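Local coordinates for protein AmbC (Sorangium cellulosum, PDB 5O15) that contains a bifunctional dehydratase-cyclase domain of ambruticin biosynthesis, which probably eliminates water from a polyketide intermediate and closes an oxygen heterocycle, at residues Trp47-Gly55 with Ala168-Phe177; Ala139-Ala148 with Glu275-Arg286. One frame throughout, in Å; residues are numbered along the deposited sequence.

Interaction 1 of 2, residues Trp47-Gly55 with Ala168-Phe177; sequences WVLDHVVLG and ALDAWVGPAF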
# COMPACT_ATOMS: atom_id res chain seq x y z
N TRP A 47 -15.14 -0.70 -3.13
CA TRP A 47 -14.02 -1.61 -3.28
C TRP A 47 -13.20 -1.79 -2.00
O TRP A 47 -12.61 -2.86 -1.81
CB TRP A 47 -13.11 -1.21 -4.43
CG TRP A 47 -12.44 0.14 -4.29
CD1 TRP A 47 -12.91 1.35 -4.69
CD2 TRP A 47 -11.15 0.40 -3.71
NE1 TRP A 47 -12.01 2.35 -4.39
CE2 TRP A 47 -10.91 1.78 -3.81
CE3 TRP A 47 -10.16 -0.41 -3.15
CZ2 TRP A 47 -9.76 2.35 -3.36
CZ3 TRP A 47 -9.01 0.19 -2.70
CH2 TRP A 47 -8.83 1.55 -2.80
N VAL A 48 -13.10 -0.75 -1.14
CA VAL A 48 -12.25 -0.91 0.04
C VAL A 48 -12.79 -2.01 0.94
O VAL A 48 -12.03 -2.61 1.71
CB VAL A 48 -12.07 0.41 0.82
CG1 VAL A 48 -11.41 1.43 -0.06
CG2 VAL A 48 -13.37 0.94 1.40
N LEU A 49 -14.10 -2.26 0.90
CA LEU A 49 -14.72 -3.29 1.73
C LEU A 49 -14.32 -4.69 1.33
O LEU A 49 -14.60 -5.64 2.07
CB LEU A 49 -16.25 -3.14 1.72
CG LEU A 49 -16.78 -1.81 2.26
CD1 LEU A 49 -18.30 -1.72 2.04
CD2 LEU A 49 -16.39 -1.66 3.72
N ASP A 50 -13.72 -4.87 0.14
CA ASP A 50 -13.20 -6.16 -0.23
C ASP A 50 -11.93 -6.50 0.53
O ASP A 50 -11.47 -7.67 0.46
CB ASP A 50 -12.89 -6.19 -1.72
CG ASP A 50 -14.13 -6.24 -2.62
OD1 ASP A 50 -15.25 -6.37 -2.09
OD2 ASP A 50 -13.94 -6.15 -3.85
N HIS A 51 -11.36 -5.55 1.29
CA HIS A 51 -10.12 -5.80 2.03
C HIS A 51 -10.45 -6.36 3.40
O HIS A 51 -10.39 -5.69 4.44
CB HIS A 51 -9.26 -4.55 2.14
CG HIS A 51 -7.88 -4.86 2.60
ND1 HIS A 51 -7.44 -4.48 3.85
CD2 HIS A 51 -6.85 -5.51 2.03
CE1 HIS A 51 -6.19 -4.88 4.02
NE2 HIS A 51 -5.81 -5.52 2.92
N VAL A 52 -10.78 -7.66 3.40
CA VAL A 52 -11.11 -8.40 4.60
C VAL A 52 -9.87 -9.15 5.05
O VAL A 52 -9.36 -10.00 4.31
CB VAL A 52 -12.29 -9.36 4.36
CG1 VAL A 52 -12.65 -10.07 5.66
CG2 VAL A 52 -13.49 -8.61 3.77
N VAL A 53 -9.38 -8.82 6.26
CA VAL A 53 -8.14 -9.37 6.78
C VAL A 53 -8.50 -10.34 7.90
O VAL A 53 -8.86 -9.93 9.01
CB VAL A 53 -7.21 -8.27 7.28
CG1 VAL A 53 -5.96 -8.89 7.80
CG2 VAL A 53 -6.90 -7.29 6.15
N LEU A 54 -8.48 -11.64 7.58
CA LEU A 54 -8.76 -12.68 8.57
C LEU A 54 -10.10 -12.44 9.26
O LEU A 54 -10.25 -12.68 10.46
CB LEU A 54 -7.63 -12.85 9.58
CG LEU A 54 -6.22 -13.11 9.04
CD1 LEU A 54 -5.19 -13.15 10.16
CD2 LEU A 54 -6.18 -14.40 8.18
N GLY A 55 -11.07 -11.94 8.51
CA GLY A 55 -12.40 -11.68 9.01
C GLY A 55 -12.68 -10.23 9.40
O GLY A 55 -13.85 -9.89 9.63
N ALA A 168 -5.36 -17.62 3.96
CA ALA A 168 -5.38 -16.28 4.56
C ALA A 168 -5.84 -15.22 3.58
O ALA A 168 -6.28 -14.14 4.02
CB ALA A 168 -4.01 -15.96 5.16
N LEU A 169 -5.70 -15.44 2.27
CA LEU A 169 -6.23 -14.52 1.27
C LEU A 169 -7.59 -14.98 0.77
O LEU A 169 -8.59 -14.29 0.86
CB LEU A 169 -5.26 -14.39 0.09
CG LEU A 169 -3.92 -13.74 0.44
CD1 LEU A 169 -3.05 -13.75 -0.77
CD2 LEU A 169 -4.11 -12.29 0.93
N ASP A 170 -7.63 -16.20 0.21
CA ASP A 170 -8.77 -16.68 -0.57
C ASP A 170 -10.00 -16.91 0.28
O ASP A 170 -11.11 -16.89 -0.26
CB ASP A 170 -8.35 -17.92 -1.38
CG ASP A 170 -7.37 -17.56 -2.45
OD1 ASP A 170 -7.66 -16.61 -3.20
OD2 ASP A 170 -6.29 -18.17 -2.54
N ALA A 171 -9.87 -17.21 1.56
CA ALA A 171 -11.05 -17.36 2.39
C ALA A 171 -11.77 -16.05 2.64
O ALA A 171 -12.92 -16.06 3.09
CB ALA A 171 -10.71 -18.01 3.71
N TRP A 172 -11.11 -14.91 2.38
CA TRP A 172 -11.56 -13.65 2.95
C TRP A 172 -11.79 -12.54 1.93
O TRP A 172 -12.78 -11.82 2.03
CB TRP A 172 -10.54 -13.18 3.98
CG TRP A 172 -10.34 -14.11 5.12
CD1 TRP A 172 -9.23 -14.81 5.41
CD2 TRP A 172 -11.31 -14.46 6.12
NE1 TRP A 172 -9.41 -15.56 6.53
CE2 TRP A 172 -10.68 -15.35 7.00
CE3 TRP A 172 -12.63 -14.08 6.36
CZ2 TRP A 172 -11.33 -15.86 8.12
CZ3 TRP A 172 -13.28 -14.60 7.48
CH2 TRP A 172 -12.62 -15.48 8.34
N VAL A 173 -10.84 -12.28 1.05
CA VAL A 173 -10.88 -11.01 0.34
C VAL A 173 -11.89 -11.06 -0.79
O VAL A 173 -12.26 -12.12 -1.33
CB VAL A 173 -9.51 -10.59 -0.17
CG1 VAL A 173 -8.49 -10.56 0.92
CG2 VAL A 173 -9.04 -11.42 -1.31
N GLY A 174 -12.36 -9.88 -1.15
CA GLY A 174 -13.24 -9.71 -2.27
C GLY A 174 -12.50 -9.39 -3.55
O GLY A 174 -11.26 -9.32 -3.59
N PRO A 175 -13.25 -9.23 -4.64
CA PRO A 175 -12.63 -9.17 -5.98
C PRO A 175 -11.61 -8.07 -6.18
O PRO A 175 -10.67 -8.24 -6.96
CB PRO A 175 -13.84 -8.95 -6.89
CG PRO A 175 -14.99 -9.47 -6.17
CD PRO A 175 -14.73 -9.32 -4.72
N ALA A 176 -11.74 -6.92 -5.52
CA ALA A 176 -10.79 -5.83 -5.75
C ALA A 176 -9.39 -6.20 -5.31
O ALA A 176 -8.42 -5.58 -5.76
CB ALA A 176 -11.23 -4.55 -5.04
N PHE A 177 -9.25 -7.19 -4.42
CA PHE A 177 -7.98 -7.60 -3.85
C PHE A 177 -7.53 -8.95 -4.39
O PHE A 177 -6.82 -9.69 -3.71
CB PHE A 177 -7.99 -7.50 -2.32
CG PHE A 177 -8.08 -6.09 -1.91
CD1 PHE A 177 -6.94 -5.31 -1.77
CD2 PHE A 177 -9.31 -5.46 -1.75
CE1 PHE A 177 -7.03 -3.96 -1.46
CE2 PHE A 177 -9.40 -4.13 -1.47
CZ PHE A 177 -8.26 -3.39 -1.30
O HOH W 1 -7.31 -11.80 4.96
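D50 meets the turn at G174-F177, with its short 3-10 segment, with both its backbone and its side chain. G174 N donates to D50 O at 2.9 Å, in the carbonyl plane on a lone pair, with a nearly straight N-H...O angle of 174°. Followed outward, D50 CB rests 3.6 Å from G174 CA and also touches F177 CD2. CG lies over G174 as well, and OD1 lies near both G174 CA and P175 CD. OD2 accepts from A176 N at 2.9 Å, on the anti side of the carboxylate. Beside the backbone N (chi1 -72°), CG carries the carboxylate to this turn; a CB on G174 would clash with OD1. H51 lays its CB over one face of F177, while its imidazole edge turns to the same ring, T-shaped with centroids 4.9 Å apart; its ND1 bonds to I58 O. F177 CZ lies at the edge of the W47 indole, 3.9 Å from its CZ3. Farther along, L54 CA and G55 CA sit over one face of W172 as CH-pi contacts, the former 3.6 Å from the centroid of the five-membered ring. A water joins V52 O, L54 N and A168 O. The H51-G55 spacing fits the HxxxGxxxxP signature of polyketide synthase dehydratases, and F177 also touches D215 and Q219 of helix 211-225, so the contact joins that motif to the second hotdog half. Within this contact the carboxylate is held by a neutral backbone amide rather than a cation, an arrangement likely to fix the turn by direction more than by charge.

Interaction 2 of 2, residues Ala139-Ala148 with Glu275-Arg286; sequences APAAATTAWA and ELADAQGQPVAR. With GOL (glycerol), chain C.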
# COMPACT_ATOMS: atom_id res chain seq x y z
N ALA A 139 14.05 11.83 -2.90
CA ALA A 139 13.83 10.51 -3.48
C ALA A 139 15.13 9.71 -3.48
O ALA A 139 16.23 10.27 -3.59
CB ALA A 139 13.32 10.64 -4.91
N PRO A 140 15.03 8.40 -3.34
CA PRO A 140 16.21 7.55 -3.37
C PRO A 140 16.63 7.35 -4.81
O PRO A 140 15.96 7.82 -5.75
CB PRO A 140 15.68 6.24 -2.79
CG PRO A 140 14.28 6.20 -3.26
CD PRO A 140 13.81 7.62 -3.10
N ALA A 141 17.74 6.65 -4.98
CA ALA A 141 18.29 6.43 -6.30
C ALA A 141 17.27 5.74 -7.20
O ALA A 141 16.45 4.94 -6.74
CB ALA A 141 19.56 5.57 -6.22
N ALA A 142 17.30 6.10 -8.47
CA ALA A 142 16.48 5.42 -9.45
C ALA A 142 16.93 3.97 -9.62
O ALA A 142 18.11 3.63 -9.48
CB ALA A 142 16.57 6.16 -10.79
N ALA A 143 15.97 3.09 -9.91
CA ALA A 143 16.24 1.69 -10.21
C ALA A 143 15.78 1.35 -11.62
O ALA A 143 14.66 1.69 -12.00
CB ALA A 143 15.52 0.76 -9.23
N THR A 144 16.64 0.70 -12.39
CA THR A 144 16.29 0.38 -13.75
C THR A 144 15.05 -0.52 -13.79
O THR A 144 14.82 -1.34 -12.90
CB THR A 144 17.46 -0.34 -14.45
OG1 THR A 144 17.08 -0.69 -15.78
CG2 THR A 144 17.88 -1.63 -13.74
N THR A 145 14.31 -0.44 -14.90
CA THR A 145 13.21 -1.34 -15.21
C THR A 145 13.53 -2.22 -16.41
O THR A 145 12.63 -2.73 -17.06
CB THR A 145 11.91 -0.57 -15.41
OG1 THR A 145 12.13 0.49 -16.35
CG2 THR A 145 11.42 0.02 -14.05
N ALA A 146 14.82 -2.45 -16.67
CA ALA A 146 15.20 -3.35 -17.75
C ALA A 146 14.64 -4.76 -17.55
O ALA A 146 14.39 -5.47 -18.53
CB ALA A 146 16.71 -3.38 -17.90
N TRP A 147 14.40 -5.15 -16.30
CA TRP A 147 13.82 -6.45 -16.01
C TRP A 147 12.41 -6.60 -16.55
O TRP A 147 11.95 -7.73 -16.70
CB TRP A 147 13.80 -6.71 -14.48
CG TRP A 147 13.16 -5.61 -13.67
CD1 TRP A 147 13.79 -4.55 -13.07
CD2 TRP A 147 11.76 -5.43 -13.43
NE1 TRP A 147 12.86 -3.73 -12.48
CE2 TRP A 147 11.61 -4.25 -12.70
CE3 TRP A 147 10.61 -6.16 -13.76
CZ2 TRP A 147 10.37 -3.77 -12.29
CZ3 TRP A 147 9.38 -5.68 -13.35
CH2 TRP A 147 9.27 -4.50 -12.65
N ALA A 148 11.71 -5.50 -16.84
CA ALA A 148 10.35 -5.54 -17.37
C ALA A 148 10.34 -5.59 -18.90
O ALA A 148 9.28 -5.82 -19.48
CB ALA A 148 9.59 -4.29 -16.88
N GLU A 275 9.46 -2.81 -7.01
CA GLU A 275 9.65 -1.93 -8.15
C GLU A 275 8.52 -2.19 -9.14
O GLU A 275 8.21 -3.35 -9.42
CB GLU A 275 10.99 -2.17 -8.82
CG GLU A 275 12.20 -1.92 -7.94
CD GLU A 275 13.36 -2.66 -8.54
OE1 GLU A 275 13.77 -2.31 -9.66
OE2 GLU A 275 13.79 -3.69 -7.95
N LEU A 276 7.95 -1.13 -9.69
CA LEU A 276 6.81 -1.21 -10.59
C LEU A 276 7.12 -0.50 -11.90
O LEU A 276 7.65 0.61 -11.90
CB LEU A 276 5.58 -0.58 -9.93
CG LEU A 276 5.21 -1.17 -8.57
CD1 LEU A 276 4.08 -0.41 -7.92
CD2 LEU A 276 4.83 -2.64 -8.68
N ALA A 277 6.75 -1.15 -13.00
CA ALA A 277 6.95 -0.66 -14.34
C ALA A 277 5.63 -0.64 -15.11
O ALA A 277 4.79 -1.52 -14.96
CB ALA A 277 7.96 -1.54 -15.08
N ASP A 278 5.49 0.36 -15.98
CA ASP A 278 4.33 0.48 -16.84
C ASP A 278 4.41 -0.45 -18.04
O ASP A 278 5.40 -1.16 -18.24
CB ASP A 278 4.07 1.93 -17.24
CG ASP A 278 5.07 2.50 -18.24
OD1 ASP A 278 5.74 1.75 -18.97
OD2 ASP A 278 5.13 3.77 -18.28
N ALA A 279 3.35 -0.44 -18.84
CA ALA A 279 3.21 -1.34 -19.99
C ALA A 279 4.25 -1.10 -21.06
O ALA A 279 4.43 -1.97 -21.92
CB ALA A 279 1.81 -1.19 -20.58
N GLN A 280 4.91 0.05 -21.05
CA GLN A 280 5.95 0.42 -21.99
C GLN A 280 7.34 0.18 -21.42
O GLN A 280 8.32 0.60 -22.03
CB GLN A 280 5.80 1.93 -22.30
CG GLN A 280 4.54 2.28 -23.01
CD GLN A 280 4.65 3.63 -23.65
OE1 GLN A 280 5.35 4.56 -23.16
NE2 GLN A 280 4.05 3.73 -24.82
N GLY A 281 7.43 -0.48 -20.27
CA GLY A 281 8.69 -0.83 -19.67
C GLY A 281 9.32 0.27 -18.83
O GLY A 281 10.48 0.14 -18.45
N GLN A 282 8.59 1.35 -18.55
CA GLN A 282 9.17 2.50 -17.89
C GLN A 282 8.79 2.53 -16.40
O GLN A 282 7.74 2.03 -15.99
CB GLN A 282 8.68 3.78 -18.58
CG GLN A 282 9.14 3.93 -20.02
CD GLN A 282 10.59 4.30 -20.15
OE1 GLN A 282 11.36 4.08 -19.22
NE2 GLN A 282 10.99 4.87 -21.28
N PRO A 283 9.60 3.18 -15.57
CA PRO A 283 9.34 3.17 -14.13
C PRO A 283 8.03 3.87 -13.80
O PRO A 283 7.74 4.96 -14.30
CB PRO A 283 10.55 3.91 -13.53
CG PRO A 283 11.56 3.95 -14.57
CD PRO A 283 10.91 3.77 -15.90
N VAL A 284 7.30 3.28 -12.86
CA VAL A 284 6.12 3.89 -12.26
C VAL A 284 6.34 4.25 -10.80
O VAL A 284 5.98 5.34 -10.37
CB VAL A 284 4.86 3.01 -12.42
CG1 VAL A 284 3.71 3.51 -11.57
CG2 VAL A 284 4.47 2.94 -13.86
N ALA A 285 6.86 3.33 -10.01
CA ALA A 285 7.00 3.56 -8.58
C ALA A 285 7.99 2.59 -8.02
O ALA A 285 8.24 1.52 -8.60
CB ALA A 285 5.68 3.46 -7.83
N ARG A 286 8.51 2.92 -6.84
CA ARG A 286 9.35 1.97 -6.14
C ARG A 286 9.20 2.20 -4.65
O ARG A 286 9.02 3.34 -4.20
CB ARG A 286 10.81 2.06 -6.56
CG ARG A 286 11.40 3.44 -6.42
CD ARG A 286 12.70 3.54 -7.19
NE ARG A 286 13.35 4.83 -7.00
CZ ARG A 286 12.92 5.97 -7.54
NH1 ARG A 286 11.81 5.97 -8.29
NH2 ARG A 286 13.58 7.10 -7.32
C1 GOL C . 16.54 2.40 -18.03
O1 GOL C . 17.31 1.69 -17.04
C2 GOL C . 15.12 1.77 -18.01
O2 GOL C . 14.50 1.94 -16.85
C3 GOL C . 14.33 2.43 -19.17
O3 GOL C . 13.08 1.91 -19.10
O HOH W 2 16.03 -2.85 -10.85
O HOH W 3 12.55 -0.43 -11.06
O HOH W 4 12.74 -1.12 -19.57
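T145 and A148 run past the closed end of a beta hairpin, their CA atoms 6.0 Å from P283 CA and 5.5 Å from G281 CA respectively. The hairpin, in the second half of the double hotdog, turns through a type I turn, D278-G281, and has a classic bulge where V284 and A285 face L276. R286, in one of its two conformers, donates from NH2 to P140 O at 2.9 Å and from NE to A141 O, each time from above the carbonyl plane; NH1 pairs with E248. W147 NE1 donates to E275 OE1 at 3.3 Å, from above the carboxylate plane, with ring and carboxylate 82° apart. E275 OE2 is bridged to R258, and a water ties OE1 to T144 O. The far rim of the indole reaches A277, CH2 to CB 4.0 Å. Were W147 replaced by an alanine, E275 OE1 would probably lose its indole donor and a gap would open beside A277. T145 CG2 and A148 CB close over A277 CB. T145 OG1, set between the backbone N and the carbonyl carbon (chi1 51°), donates to G281 O at 2.7 Å and accepts from O2 of a glycerol, probably from the crystallisation liquor.

Both contacts are partly buried, yet they lie on opposite sides of the chain's centre, about 28 Å apart between their centres and without touching. Interaction 1 joins a segment of the first hotdog half to one of the second, and its apolar part is largely aromatic, reaching helix 211-225. Interaction 2 instead lays the loop that follows strand 129-137 on a hairpin of the second half; alanines, a threonine, a proline and the rim of an indole make up its apolar part, and charged side chains with outside salt bridges flank it. Strand 236-247 is a shared neighbour, met by L54 and A168 at I236 and by P140 at D244. In sequence the four segments alternate.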